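Lipoxygenase (Cyanothece sp., PDB 5EK8) is a non-heme iron 9R-lipoxygenase that probably inserts both atoms of molecular oxygen into polyunsaturated fatty acids. Local coordinates at residues A[35-43]-A[132-140]; A[176-186]-A[392-400]. One frame throughout, in Å; residues are numbered along the deposited sequence.

Overall arrangement
From the N terminus, helices 2-21 and 24-36 lead into 35-43, which lies against strand 132-143. This pairing, contact 1, closes a loop of 88 residues that holds much of the antiparallel beta sheet of the N-terminal region, consistent with a PLAT-type domain. The chain then leaves strand 152-160 through a loop, and 176-186 meets the start of helix 394-404. Contact 2 thereby closes a loop of 205 residues, about half of them helical, and ties the linker to the iron-bearing helical body. The two loops are in series and neither nests nor crosses. Their contacts nevertheless touch, R137 NH2 packing on P183 CA, while R123 of the sheet pairs with D184.

Contact 1 of 2, residues A[35-43]-A[132-140]; sequences EKQVSKTQE and PVYTNRIAY
S39 turns its side chain onto N136 and I138, where 35-43, having just left helix 24-36, passes the outer edge of strand 132-143. This is the end strand of a four-stranded antiparallel sheet, consistent with the beta-sheet fold of a PLAT domain. S39 CB lies 3.6 Å from N136 CB, while S39 OG, anti to the backbone N (chi1 -175°), lies 3.8 Å from I138 CG1. Alongside, S39 N donates to N136 O at 2.9 Å, nearly straight at 172°, although the donor stands 63° out of the carbonyl plane. T135 and R137 pair with R123 and D121 on the inner edge, so N136 O is turned to the outer one.

On either side of S39 the side chains differ in approach. V38 and T135 cross obliquely, V38 CG1 meeting T135 CG2 at 3.8 Å in a small methyl contact. T41 and N136 meet at about a right angle, with T41 CB 3.4 Å from N136 ND2, and N136 also touches N122 of the adjacent strand 115-126 and E74 of 72-79 beyond it. R137 points its CB away overall, yet CB still passes 3.5 Å from Q37 O; its guanidinium forms a salt bridge with D121 through NH1.

Chemically, then, one main-chain bond and a few small van der Waals touches, several of them between a carbon and a polar atom, join the two segments. No salt bridge links them, R137 pairing with D121 of the sheet, so this interface probably rests on that bond and on packing.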
ATOM      1  N   GLU A  35       2.611  21.799 -11.925  1.00 68.82           N
ATOM      2  CA  GLU A  35       2.379  23.214 -11.649  1.00 71.14           C
ATOM      3  C   GLU A  35       0.961  23.673 -12.010  1.00 65.61           C
ATOM      4  O   GLU A  35       0.434  24.586 -11.378  1.00 61.96           O
ATOM      5  CB  GLU A  35       3.415  24.079 -12.383  1.00 80.47           C
ATOM      6  CG  GLU A  35       2.946  24.661 -13.712  1.00 91.50           C
ATOM      7  CD  GLU A  35       3.999  25.526 -14.386  1.00 98.45           C
ATOM      8  OE1 GLU A  35       5.015  25.846 -13.730  1.00 99.53           O
ATOM      9  OE2 GLU A  35       3.809  25.881 -15.571  1.00100.20           O
ATOM     10  N   LYS A  36       0.340  23.047 -13.010  1.00 64.96           N
ATOM     11  CA  LYS A  36      -0.989  23.472 -13.455  1.00 68.97           C
ATOM     12  C   LYS A  36      -2.076  23.031 -12.477  1.00 71.15           C
ATOM     13  O   LYS A  36      -3.133  23.653 -12.381  1.00 70.63           O
ATOM     14  CB  LYS A  36      -1.318  22.920 -14.845  1.00 72.63           C
ATOM     15  CG  LYS A  36      -0.200  22.985 -15.867  1.00 78.41           C
ATOM     16  CD  LYS A  36      -0.135  24.304 -16.615  1.00 82.78           C
ATOM     17  CE  LYS A  36       0.741  24.158 -17.856  1.00 84.16           C
ATOM     18  NZ  LYS A  36       0.598  25.293 -18.807  1.00 86.46           N
ATOM     19  N   GLN A  37      -1.813  21.948 -11.755  1.00 71.16           N
ATOM     20  CA  GLN A  37      -2.808  21.378 -10.858  1.00 72.77           C
ATOM     21  C   GLN A  37      -2.822  22.099  -9.514  1.00 68.84           C
ATOM     22  O   GLN A  37      -3.406  21.621  -8.539  1.00 63.08           O
ATOM     23  CB  GLN A  37      -2.554  19.881 -10.675  1.00 79.52           C
ATOM     24  CG  GLN A  37      -2.790  19.080 -11.947  1.00 87.40           C
ATOM     25  CD  GLN A  37      -2.502  17.602 -11.775  1.00 92.42           C
ATOM     26  OE1 GLN A  37      -1.729  17.209 -10.903  1.00 92.17           O
ATOM     27  NE2 GLN A  37      -3.126  16.774 -12.610  1.00 95.26           N
ATOM     28  N   VAL A  38      -2.181  23.262  -9.475  1.00 66.57           N
ATOM     29  CA  VAL A  38      -2.236  24.125  -8.306  1.00 68.93           C
ATOM     30  C   VAL A  38      -3.232  25.249  -8.561  1.00 68.77           C
ATOM     31  O   VAL A  38      -3.116  25.973  -9.549  1.00 68.81           O
ATOM     32  CB  VAL A  38      -0.856  24.723  -7.965  1.00 57.19           C
ATOM     33  CG1 VAL A  38      -0.963  25.659  -6.771  1.00 57.45           C
ATOM     34  CG2 VAL A  38       0.149  23.623  -7.696  1.00 56.89           C
ATOM     35  N   SER A  39      -4.223  25.383  -7.685  1.00 70.04           N
ATOM     36  CA  SER A  39      -5.216  26.441  -7.834  1.00 69.91           C
ATOM     37  C   SER A  39      -4.811  27.683  -7.043  1.00 71.09           C
ATOM     38  O   SER A  39      -4.557  27.616  -5.838  1.00 67.54           O
ATOM     39  CB  SER A  39      -6.596  25.957  -7.388  1.00 65.98           C
ATOM     40  OG  SER A  39      -7.586  26.937  -7.646  1.00 59.61           O
ATOM     41  N   LYS A  40      -4.733  28.810  -7.738  1.00 80.69           N
ATOM     42  CA  LYS A  40      -4.396  30.075  -7.110  1.00 83.19           C
ATOM     43  C   LYS A  40      -5.423  30.394  -6.048  1.00 81.84           C
ATOM     44  O   LYS A  40      -6.599  30.560  -6.359  1.00 84.44           O
ATOM     45  CB  LYS A  40      -4.342  31.200  -8.144  1.00 95.11           C
ATOM     46  CG  LYS A  40      -3.333  30.995  -9.261  1.00105.00           C
ATOM     47  CD  LYS A  40      -3.867  30.086 -10.360  1.00108.74           C
ATOM     48  CE  LYS A  40      -2.811  29.829 -11.428  1.00110.76           C
ATOM     49  NZ  LYS A  40      -1.556  29.236 -10.872  1.00109.51           N
ATOM     50  N   THR A  41      -4.994  30.471  -4.795  1.00 73.06           N
ATOM     51  CA  THR A  41      -5.937  30.764  -3.726  1.00 73.01           C
ATOM     52  C   THR A  41      -6.382  32.224  -3.808  1.00 76.10           C
ATOM     53  O   THR A  41      -5.568  33.144  -3.741  1.00 78.77           O
ATOM     54  CB  THR A  41      -5.346  30.460  -2.332  1.00 65.75           C
ATOM     55  OG1 THR A  41      -4.958  31.677  -1.687  1.00 70.28           O
ATOM     56  CG2 THR A  41      -4.150  29.519  -2.446  1.00 59.73           C
ATOM     57  N   GLN A  42      -7.686  32.419  -3.980  1.00 76.33           N
ATOM     58  CA  GLN A  42      -8.262  33.746  -4.146  1.00 76.77           C
ATOM     59  C   GLN A  42      -8.510  34.401  -2.795  1.00 80.53           C
ATOM     60  O   GLN A  42      -8.650  33.715  -1.784  1.00 79.55           O
ATOM     61  CB  GLN A  42      -9.564  33.663  -4.939  1.00 74.89           C
ATOM     62  CG  GLN A  42      -9.444  32.884  -6.234  1.00 74.40           C
ATOM     63  CD  GLN A  42      -8.645  33.630  -7.275  1.00 78.22           C
ATOM     64  OE1 GLN A  42      -8.540  34.855  -7.230  1.00 83.29           O
ATOM     65  NE2 GLN A  42      -8.067  32.895  -8.218  1.00 77.82           N
ATOM     66  N   GLU A  43      -8.575  35.728  -2.783  1.00 82.72           N
ATOM     67  CA  GLU A  43      -8.758  36.465  -1.539  1.00 87.29           C
ATOM     68  C   GLU A  43     -10.233  36.716  -1.241  1.00 86.05           C
ATOM     69  O   GLU A  43     -11.071  36.709  -2.143  1.00 87.03           O
ATOM     70  CB  GLU A  43      -7.995  37.787  -1.596  1.00 93.63           C
ATOM     71  CG  GLU A  43      -7.167  38.073  -0.354  1.00100.41           C
ATOM     72  CD  GLU A  43      -5.940  38.913  -0.654  1.00105.71           C
ATOM     73  OE1 GLU A  43      -5.697  39.212  -1.842  1.00105.33           O
ATOM     74  OE2 GLU A  43      -5.215  39.271   0.299  1.00109.75           O
ATOM     75  N   PRO A 132       0.984  26.089   9.071  1.00 78.11           N
ATOM     76  CA  PRO A 132       0.287  25.426   7.960  1.00 72.28           C
ATOM     77  C   PRO A 132       0.275  26.244   6.669  1.00 67.47           C
ATOM     78  O   PRO A 132       0.011  27.447   6.699  1.00 65.30           O
ATOM     79  CB  PRO A 132      -1.143  25.252   8.492  1.00 71.69           C
ATOM     80  CG  PRO A 132      -1.023  25.350   9.975  1.00 73.84           C
ATOM     81  CD  PRO A 132       0.089  26.319  10.219  1.00 77.79           C
ATOM     82  N   VAL A 133       0.564  25.586   5.550  1.00 61.60           N
ATOM     83  CA  VAL A 133       0.453  26.209   4.235  1.00 61.38           C
ATOM     84  C   VAL A 133      -0.585  25.468   3.400  1.00 61.49           C
ATOM     85  O   VAL A 133      -0.444  24.273   3.134  1.00 61.54           O
ATOM     86  CB  VAL A 133       1.801  26.225   3.490  1.00 61.05           C
ATOM     87  CG1 VAL A 133       1.616  26.688   2.048  1.00 50.00           C
ATOM     88  CG2 VAL A 133       2.791  27.114   4.224  1.00 59.62           C
ATOM     89  N   TYR A 134      -1.626  26.186   2.995  1.00 63.49           N
ATOM     90  CA  TYR A 134      -2.738  25.591   2.265  1.00 63.85           C
ATOM     91  C   TYR A 134      -2.595  25.785   0.756  1.00 65.38           C
ATOM     92  O   TYR A 134      -2.568  26.909   0.257  1.00 66.11           O
ATOM     93  CB  TYR A 134      -4.066  26.178   2.754  1.00 67.34           C
ATOM     94  CG  TYR A 134      -4.441  25.754   4.160  1.00 70.50           C
ATOM     95  CD1 TYR A 134      -5.168  24.589   4.381  1.00 74.20           C
ATOM     96  CD2 TYR A 134      -4.065  26.512   5.262  1.00 71.58           C
ATOM     97  CE1 TYR A 134      -5.515  24.192   5.661  1.00 78.81           C
ATOM     98  CE2 TYR A 134      -4.406  26.124   6.550  1.00 76.82           C
ATOM     99  CZ  TYR A 134      -5.133  24.961   6.744  1.00 81.33           C
ATOM    100  OH  TYR A 134      -5.480  24.561   8.019  1.00 82.76           O
ATOM    101  N   THR A 135      -2.511  24.673   0.036  1.00 65.09           N
ATOM    102  CA  THR A 135      -2.309  24.707  -1.405  1.00 58.21           C
ATOM    103  C   THR A 135      -3.499  24.108  -2.142  1.00 56.84           C
ATOM    104  O   THR A 135      -3.717  22.900  -2.096  1.00 54.84           O
ATOM    105  CB  THR A 135      -1.043  23.943  -1.797  1.00 50.68           C
ATOM    106  OG1 THR A 135       0.003  24.245  -0.864  1.00 48.42           O
ATOM    107  CG2 THR A 135      -0.614  24.320  -3.203  1.00 47.12           C
ATOM    108  N   ASN A 136      -4.255  24.958  -2.831  1.00 57.33           N
ATOM    109  CA  ASN A 136      -5.509  24.541  -3.457  1.00 51.76           C
ATOM    110  C   ASN A 136      -5.323  23.728  -4.732  1.00 52.70           C
ATOM    111  O   ASN A 136      -4.250  23.722  -5.337  1.00 59.30           O
ATOM    112  CB  ASN A 136      -6.383  25.758  -3.771  1.00 49.87           C
ATOM    113  CG  ASN A 136      -6.801  26.518  -2.526  1.00 50.92           C
ATOM    114  OD1 ASN A 136      -6.637  26.032  -1.406  1.00 50.87           O
ATOM    115  ND2 ASN A 136      -7.358  27.715  -2.719  1.00 51.49           N
ATOM    116  N   ARG A 137      -6.396  23.050  -5.125  1.00 52.31           N
ATOM    117  CA  ARG A 137      -6.449  22.237  -6.334  1.00 52.36           C
ATOM    118  C   ARG A 137      -7.910  22.113  -6.757  1.00 55.68           C
ATOM    119  O   ARG A 137      -8.787  21.914  -5.915  1.00 55.86           O
ATOM    120  CB  ARG A 137      -5.834  20.855  -6.095  1.00 48.67           C
ATOM    121  CG  ARG A 137      -6.247  19.797  -7.109  1.00 45.47           C
ATOM    122  CD  ARG A 137      -6.277  18.402  -6.481  1.00 48.75           C
ATOM    123  NE  ARG A 137      -6.920  17.432  -7.366  1.00 53.90           N
ATOM    124  CZ  ARG A 137      -8.158  16.972  -7.209  1.00 55.91           C
ATOM    125  NH1 ARG A 137      -8.897  17.368  -6.185  1.00 54.27           N
ATOM    126  NH2 ARG A 137      -8.654  16.102  -8.076  1.00 63.12           N
ATOM    127  N   ILE A 138      -8.178  22.241  -8.051  1.00 54.67           N
ATOM    128  CA  ILE A 138      -9.556  22.192  -8.532  1.00 54.80           C
ATOM    129  C   ILE A 138     -10.072  20.757  -8.591  1.00 51.37           C
ATOM    130  O   ILE A 138      -9.624  19.950  -9.408  1.00 47.95           O
ATOM    131  CB  ILE A 138      -9.693  22.849  -9.913  1.00 54.06           C
ATOM    132  CG1 ILE A 138      -9.463  24.355  -9.791  1.00 51.87           C
ATOM    133  CG2 ILE A 138     -11.070  22.561 -10.511  1.00 53.64           C
ATOM    134  CD1 ILE A 138      -9.551  25.095 -11.101  1.00 52.42           C
ATOM    135  N   ALA A 139     -11.018  20.449  -7.709  1.00 51.98           N
ATOM    136  CA  ALA A 139     -11.538  19.092  -7.581  1.00 51.61           C
ATOM    137  C   ALA A 139     -12.664  18.812  -8.578  1.00 50.92           C
ATOM    138  O   ALA A 139     -12.740  17.717  -9.133  1.00 42.13           O
ATOM    139  CB  ALA A 139     -12.014  18.845  -6.163  1.00 42.64           C
ATOM    140  N   TYR A 140     -13.530  19.792  -8.817  1.00 52.97           N
ATOM    141  CA  TYR A 140     -14.624  19.571  -9.768  1.00 54.45           C
ATOM    142  C   TYR A 140     -15.198  20.882 -10.292  1.00 55.99           C
ATOM    143  O   TYR A 140     -15.042  21.924  -9.667  1.00 55.33           O
ATOM    144  CB  TYR A 140     -15.732  18.736  -9.115  1.00 53.19           C
ATOM    145  CG  TYR A 140     -16.704  18.091 -10.087  1.00 55.81           C
ATOM    146  CD1 TYR A 140     -16.298  17.062 -10.932  1.00 54.77           C
ATOM    147  CD2 TYR A 140     -18.037  18.491 -10.137  1.00 60.27           C
ATOM    148  CE1 TYR A 140     -17.190  16.460 -11.813  1.00 55.74           C
ATOM    149  CE2 TYR A 140     -18.935  17.895 -11.011  1.00 59.31           C
ATOM    150  CZ  TYR A 140     -18.507  16.884 -11.846  1.00 59.77           C
ATOM    151  OH  TYR A 140     -19.403  16.301 -12.712  1.00 63.99           O
TER

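Contact 2 of 2, residues A[176-186]-A[392-400]; sequences MPNPEETPDDY and KSIININRR
N396, in the first turn of helix 394-404, is gripped by T182 and D184 of the loop 176-186, in which T182 forms an ST turn. This is the tight part. T182 OG1 accepts from D184 N and donates to N396 OD1 on a lone pair at 2.8 Å, while N396 ND2 donates to D184 O; both ends of the amide are thus engaged and its rotation is fixed. ND2 lies over one face of the Y186 ring, offset toward the rim, the ring and amide planes 63° apart, and N396 CB meets Y186 CZ at 3.4 Å. D184 OD2 takes S393 N at 2.6 Å, and OD1 pairs with R123. N398 OD1, two residues on, bonds ND1 of the iron ligand H364, consistent with a second-shell role.

Exposed P177 and P179 form the looser, outer side. Partly exposed R399 bridges the two: its chain, bent at chi2 (56°), brings NE to M176 O in the guanidinium plane at 2.7 Å and NH2 to P177 O; NH1 goes to D403. A leucine at R399 would probably leave both loop carbonyls and D403 without their mate. Beside it, buried M176 puts CE 3.6 Å from R399 CB.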
ATOM      1  N   MET A 176     -10.670   4.585 -10.557  1.00 54.66           N
ATOM      2  CA  MET A 176      -9.664   5.279 -11.340  1.00 56.08           C
ATOM      3  C   MET A 176      -9.296   4.485 -12.585  1.00 55.94           C
ATOM      4  O   MET A 176      -8.250   3.840 -12.628  1.00 50.70           O
ATOM      5  CB  MET A 176      -8.423   5.543 -10.481  1.00 57.06           C
ATOM      6  CG  MET A 176      -7.553   6.694 -10.962  1.00 57.04           C
ATOM      7  SD  MET A 176      -6.572   7.399  -9.621  1.00 54.29           S
ATOM      8  CE  MET A 176      -5.476   6.040  -9.233  1.00 38.27           C
ATOM      9  N   PRO A 177     -10.168   4.525 -13.604  1.00 62.64           N
ATOM     10  CA  PRO A 177      -9.888   3.844 -14.872  1.00 67.18           C
ATOM     11  C   PRO A 177      -8.661   4.454 -15.531  1.00 74.44           C
ATOM     12  O   PRO A 177      -7.760   3.739 -15.972  1.00 80.24           O
ATOM     13  CB  PRO A 177     -11.144   4.107 -15.713  1.00 64.46           C
ATOM     14  CG  PRO A 177     -12.158   4.659 -14.777  1.00 60.37           C
ATOM     15  CD  PRO A 177     -11.411   5.309 -13.663  1.00 61.04           C
ATOM     16  N   ASN A 178      -8.649   5.781 -15.595  1.00 70.87           N
ATOM     17  CA  ASN A 178      -7.497   6.519 -16.076  1.00 68.35           C
ATOM     18  C   ASN A 178      -6.652   6.978 -14.902  1.00 67.18           C
ATOM     19  O   ASN A 178      -7.002   7.947 -14.228  1.00 65.55           O
ATOM     20  CB  ASN A 178      -7.932   7.721 -16.915  1.00 66.31           C
ATOM     21  CG  ASN A 178      -8.830   7.328 -18.069  0.38 64.43           C
ATOM     22  OD1 ASN A 178      -8.711   6.232 -18.616  1.00 61.10           O
ATOM     23  ND2 ASN A 178      -9.737   8.224 -18.446  0.80 65.90           N
ATOM     24  N   PRO A 179      -5.531   6.285 -14.654  1.00 68.87           N
ATOM     25  CA  PRO A 179      -4.626   6.644 -13.559  1.00 69.32           C
ATOM     26  C   PRO A 179      -4.009   8.012 -13.805  1.00 71.73           C
ATOM     27  O   PRO A 179      -3.449   8.621 -12.895  1.00 69.74           O
ATOM     28  CB  PRO A 179      -3.565   5.541 -13.601  1.00 67.43           C
ATOM     29  CG  PRO A 179      -3.556   5.099 -15.023  1.00 67.36           C
ATOM     30  CD  PRO A 179      -4.986   5.194 -15.482  1.00 67.94           C
ATOM     31  N   GLU A 180      -4.129   8.482 -15.041  1.00 79.72           N
ATOM     32  CA  GLU A 180      -3.593   9.773 -15.431  1.00 83.99           C
ATOM     33  C   GLU A 180      -4.429  10.920 -14.860  1.00 85.39           C
ATOM     34  O   GLU A 180      -3.952  12.052 -14.782  1.00 90.54           O
ATOM     35  CB  GLU A 180      -3.502   9.870 -16.958  1.00 89.55           C
ATOM     36  CG  GLU A 180      -4.604  10.675 -17.627  1.00 97.41           C
ATOM     37  CD  GLU A 180      -4.706  10.380 -19.113  1.00105.96           C
ATOM     38  OE1 GLU A 180      -4.706   9.183 -19.475  1.00110.92           O
ATOM     39  OE2 GLU A 180      -4.780  11.336 -19.917  1.00107.74           O
ATOM     40  N   GLU A 181      -5.664  10.635 -14.448  1.00 80.36           N
ATOM     41  CA  GLU A 181      -6.471  11.652 -13.778  1.00 76.30           C
ATOM     42  C   GLU A 181      -6.727  11.277 -12.315  1.00 68.44           C
ATOM     43  O   GLU A 181      -7.867  11.214 -11.856  1.00 69.78           O
ATOM     44  CB  GLU A 181      -7.796  11.897 -14.521  1.00 79.40           C
ATOM     45  CG  GLU A 181      -8.703  10.682 -14.720  1.00 80.76           C
ATOM     46  CD  GLU A 181     -10.027  11.063 -15.362  1.00 82.07           C
ATOM     47  OE1 GLU A 181     -10.042  12.025 -16.160  1.00 83.33           O
ATOM     48  OE2 GLU A 181     -11.053  10.418 -15.064  1.00 82.21           O
ATOM     49  N   THR A 182      -5.641  11.043 -11.586  1.00 60.10           N
ATOM     50  CA  THR A 182      -5.686  10.854 -10.144  1.00 50.45           C
ATOM     51  C   THR A 182      -5.994  12.172  -9.434  1.00 52.80           C
ATOM     52  O   THR A 182      -5.597  13.243  -9.904  1.00 55.23           O
ATOM     53  CB  THR A 182      -4.349  10.293  -9.625  1.00 41.74           C
ATOM     54  OG1 THR A 182      -4.368  10.230  -8.194  1.00 44.20           O
ATOM     55  CG2 THR A 182      -3.201  11.186 -10.064  1.00 35.45           C
ATOM     56  N   PRO A 183      -6.717  12.104  -8.306  1.00 47.80           N
ATOM     57  CA  PRO A 183      -6.966  13.295  -7.492  1.00 43.30           C
ATOM     58  C   PRO A 183      -5.892  13.483  -6.427  1.00 43.58           C
ATOM     59  O   PRO A 183      -6.009  14.368  -5.581  1.00 45.77           O
ATOM     60  CB  PRO A 183      -8.317  12.995  -6.857  1.00 41.14           C
ATOM     61  CG  PRO A 183      -8.283  11.519  -6.660  1.00 42.49           C
ATOM     62  CD  PRO A 183      -7.490  10.947  -7.820  1.00 45.41           C
ATOM     63  N   ASP A 184      -4.862  12.643  -6.480  1.00 43.50           N
ATOM     64  CA  ASP A 184      -3.757  12.686  -5.525  1.00 44.99           C
ATOM     65  C   ASP A 184      -2.488  12.129  -6.170  1.00 44.56           C
ATOM     66  O   ASP A 184      -2.108  10.979  -5.942  1.00 39.59           O
ATOM     67  CB  ASP A 184      -4.115  11.903  -4.257  1.00 48.72           C
ATOM     68  CG  ASP A 184      -2.979  11.856  -3.245  1.00 53.79           C
ATOM     69  OD1 ASP A 184      -2.156  12.801  -3.209  1.00 59.94           O
ATOM     70  OD2 ASP A 184      -2.915  10.866  -2.482  1.00 49.92           O
ATOM     71  N   ASP A 185      -1.840  12.960  -6.984  1.00 49.67           N
ATOM     72  CA  ASP A 185      -0.664  12.548  -7.748  1.00 44.43           C
ATOM     73  C   ASP A 185       0.585  12.442  -6.887  1.00 42.38           C
ATOM     74  O   ASP A 185       0.647  13.007  -5.795  1.00 43.12           O
ATOM     75  CB  ASP A 185      -0.403  13.528  -8.888  1.00 45.85           C
ATOM     76  CG  ASP A 185       0.180  12.853 -10.106  1.00 49.69           C
ATOM     77  OD1 ASP A 185       0.540  11.656 -10.002  1.00 45.74           O
ATOM     78  OD2 ASP A 185       0.277  13.521 -11.160  1.00 52.32           O
ATOM     79  N   TYR A 186       1.580  11.715  -7.388  1.00 45.28           N
ATOM     80  CA  TYR A 186       2.889  11.654  -6.739  1.00 48.63           C
ATOM     81  C   TYR A 186       3.551  13.032  -6.687  1.00 47.56           C
ATOM     82  O   TYR A 186       3.130  13.960  -7.375  1.00 45.76           O
ATOM     83  CB  TYR A 186       3.836  10.706  -7.475  1.00 48.33           C
ATOM     84  CG  TYR A 186       3.419   9.261  -7.591  1.00 46.31           C
ATOM     85  CD1 TYR A 186       3.192   8.482  -6.466  1.00 47.42           C
ATOM     86  CD2 TYR A 186       3.319   8.658  -8.834  1.00 47.26           C
ATOM     87  CE1 TYR A 186       2.840   7.146  -6.583  1.00 47.12           C
ATOM     88  CE2 TYR A 186       2.975   7.332  -8.960  1.00 46.66           C
ATOM     89  CZ  TYR A 186       2.737   6.577  -7.838  1.00 48.83           C
ATOM     90  OH  TYR A 186       2.391   5.253  -7.990  1.00 50.63           O
ATOM     91  N   LYS A 392      -1.430   9.391   1.549  1.00 49.15           N
ATOM     92  CA  LYS A 392      -1.362   9.985   0.223  1.00 47.88           C
ATOM     93  C   LYS A 392      -0.644   9.066  -0.766  1.00 47.46           C
ATOM     94  O   LYS A 392       0.155   8.217  -0.370  1.00 46.93           O
ATOM     95  CB  LYS A 392      -0.678  11.357   0.271  1.00 47.45           C
ATOM     96  CG  LYS A 392       0.705  11.389   0.900  1.00 48.47           C
ATOM     97  CD  LYS A 392       1.639  12.284   0.081  1.00 48.30           C
ATOM     98  CE  LYS A 392       2.732  12.942   0.925  1.00 49.32           C
ATOM     99  NZ  LYS A 392       3.671  11.990   1.578  1.00 51.31           N
ATOM    100  N   SER A 393      -0.994   9.215  -2.041  1.00 48.72           N
ATOM    101  CA  SER A 393      -0.310   8.573  -3.168  1.00 49.88           C
ATOM    102  C   SER A 393      -0.507   7.056  -3.302  1.00 53.45           C
ATOM    103  O   SER A 393      -0.119   6.482  -4.318  1.00 55.23           O
ATOM    104  CB  SER A 393       1.194   8.880  -3.110  1.00 51.94           C
ATOM    105  OG  SER A 393       1.438  10.268  -3.272  1.00 54.21           O
ATOM    106  N   ILE A 394      -1.117   6.407  -2.311  1.00 50.60           N
ATOM    107  CA  ILE A 394      -1.229   4.945  -2.338  1.00 44.62           C
ATOM    108  C   ILE A 394      -2.193   4.463  -3.428  1.00 42.28           C
ATOM    109  O   ILE A 394      -2.010   3.379  -4.002  1.00 44.10           O
ATOM    110  CB  ILE A 394      -1.662   4.381  -0.962  1.00 42.14           C
ATOM    111  CG1 ILE A 394      -1.412   2.874  -0.900  1.00 36.27           C
ATOM    112  CG2 ILE A 394      -3.116   4.698  -0.655  1.00 43.56           C
ATOM    113  CD1 ILE A 394      -1.787   2.259   0.439  1.00 29.28           C
ATOM    114  N   ILE A 395      -3.190   5.286  -3.741  1.00 41.17           N
ATOM    115  CA  ILE A 395      -4.140   4.956  -4.796  1.00 44.63           C
ATOM    116  C   ILE A 395      -3.412   4.792  -6.129  1.00 52.51           C
ATOM    117  O   ILE A 395      -3.741   3.908  -6.929  1.00 58.39           O
ATOM    118  CB  ILE A 395      -5.240   6.032  -4.923  1.00 43.13           C
ATOM    119  CG1 ILE A 395      -4.624   7.432  -5.026  1.00 41.89           C
ATOM    120  CG2 ILE A 395      -6.200   5.959  -3.736  1.00 39.68           C
ATOM    121  CD1 ILE A 395      -5.615   8.504  -5.408  1.00 43.04           C
ATOM    122  N   ASN A 396      -2.405   5.636  -6.339  1.00 49.92           N
ATOM    123  CA  ASN A 396      -1.605   5.613  -7.553  1.00 47.32           C
ATOM    124  C   ASN A 396      -0.867   4.290  -7.714  1.00 46.54           C
ATOM    125  O   ASN A 396      -0.954   3.641  -8.760  1.00 45.54           O
ATOM    126  CB  ASN A 396      -0.601   6.770  -7.556  1.00 44.37           C
ATOM    127  CG  ASN A 396      -1.270   8.133  -7.444  1.00 40.52           C
ATOM    128  OD1 ASN A 396      -2.276   8.404  -8.107  1.00 37.51           O
ATOM    129  ND2 ASN A 396      -0.719   8.996  -6.590  1.00 35.40           N
ATOM    130  N   ILE A 397      -0.148   3.887  -6.671  1.00 45.71           N
ATOM    131  CA  ILE A 397       0.681   2.692  -6.765  1.00 46.42           C
ATOM    132  C   ILE A 397      -0.182   1.437  -6.844  1.00 45.21           C
ATOM    133  O   ILE A 397       0.170   0.490  -7.547  1.00 38.99           O
ATOM    134  CB  ILE A 397       1.686   2.577  -5.588  1.00 40.71           C
ATOM    135  CG1 ILE A 397       2.598   1.364  -5.781  1.00 43.34           C
ATOM    136  CG2 ILE A 397       0.983   2.502  -4.250  1.00 42.11           C
ATOM    137  CD1 ILE A 397       3.373   1.374  -7.091  1.00 44.42           C
ATOM    138  N   ASN A 398      -1.319   1.430  -6.155  1.00 48.45           N
ATOM    139  CA  ASN A 398      -2.212   0.279  -6.260  1.00 45.55           C
ATOM    140  C   ASN A 398      -2.808   0.160  -7.664  1.00 44.67           C
ATOM    141  O   ASN A 398      -2.856  -0.936  -8.251  1.00 44.41           O
ATOM    142  CB  ASN A 398      -3.320   0.366  -5.214  1.00 46.53           C
ATOM    143  CG  ASN A 398      -2.814   0.104  -3.814  1.00 45.00           C
ATOM    144  OD1 ASN A 398      -1.658  -0.280  -3.624  1.00 45.64           O
ATOM    145  ND2 ASN A 398      -3.679   0.302  -2.822  1.00 43.10           N
ATOM    146  N   ARG A 399      -3.241   1.293  -8.207  1.00 44.47           N
ATOM    147  CA  ARG A 399      -3.774   1.330  -9.563  1.00 50.26           C
ATOM    148  C   ARG A 399      -2.715   0.913 -10.583  1.00 54.43           C
ATOM    149  O   ARG A 399      -3.034   0.322 -11.614  1.00 53.97           O
ATOM    150  CB  ARG A 399      -4.309   2.726  -9.887  1.00 52.09           C
ATOM    151  CG  ARG A 399      -4.820   2.890 -11.305  1.00 54.99           C
ATOM    152  CD  ARG A 399      -5.895   1.873 -11.629  1.00 57.35           C
ATOM    153  NE  ARG A 399      -6.303   1.944 -13.030  1.00 59.61           N
ATOM    154  CZ  ARG A 399      -5.767   1.218 -14.005  1.00 57.68           C
ATOM    155  NH1 ARG A 399      -4.794   0.357 -13.737  1.00 54.53           N
ATOM    156  NH2 ARG A 399      -6.206   1.354 -15.250  1.00 57.01           N
ATOM    157  N   ARG A 400      -1.453   1.211 -10.284  1.00 62.30           N
ATOM    158  CA  ARG A 400      -0.348   0.787 -11.140  1.00 67.45           C
ATOM    159  C   ARG A 400      -0.134  -0.722 -11.040  1.00 67.62           C
ATOM    160  O   ARG A 400       0.089  -1.404 -12.043  1.00 64.81           O
ATOM    161  CB  ARG A 400       0.936   1.534 -10.769  1.00 68.37           C
ATOM    162  CG  ARG A 400       2.192   1.022 -11.469  1.00 69.45           C
ATOM    163  CD  ARG A 400       2.070   1.097 -12.983  1.00 71.43           C
ATOM    164  NE  ARG A 400       3.287   0.638 -13.641  1.00 75.53           N
ATOM    165  CZ  ARG A 400       3.404   0.445 -14.950  1.00 79.02           C
ATOM    166  NH1 ARG A 400       2.368   0.667 -15.750  1.00 80.50           N
ATOM    167  NH2 ARG A 400       4.554   0.026 -15.460  1.00 79.94           N
TER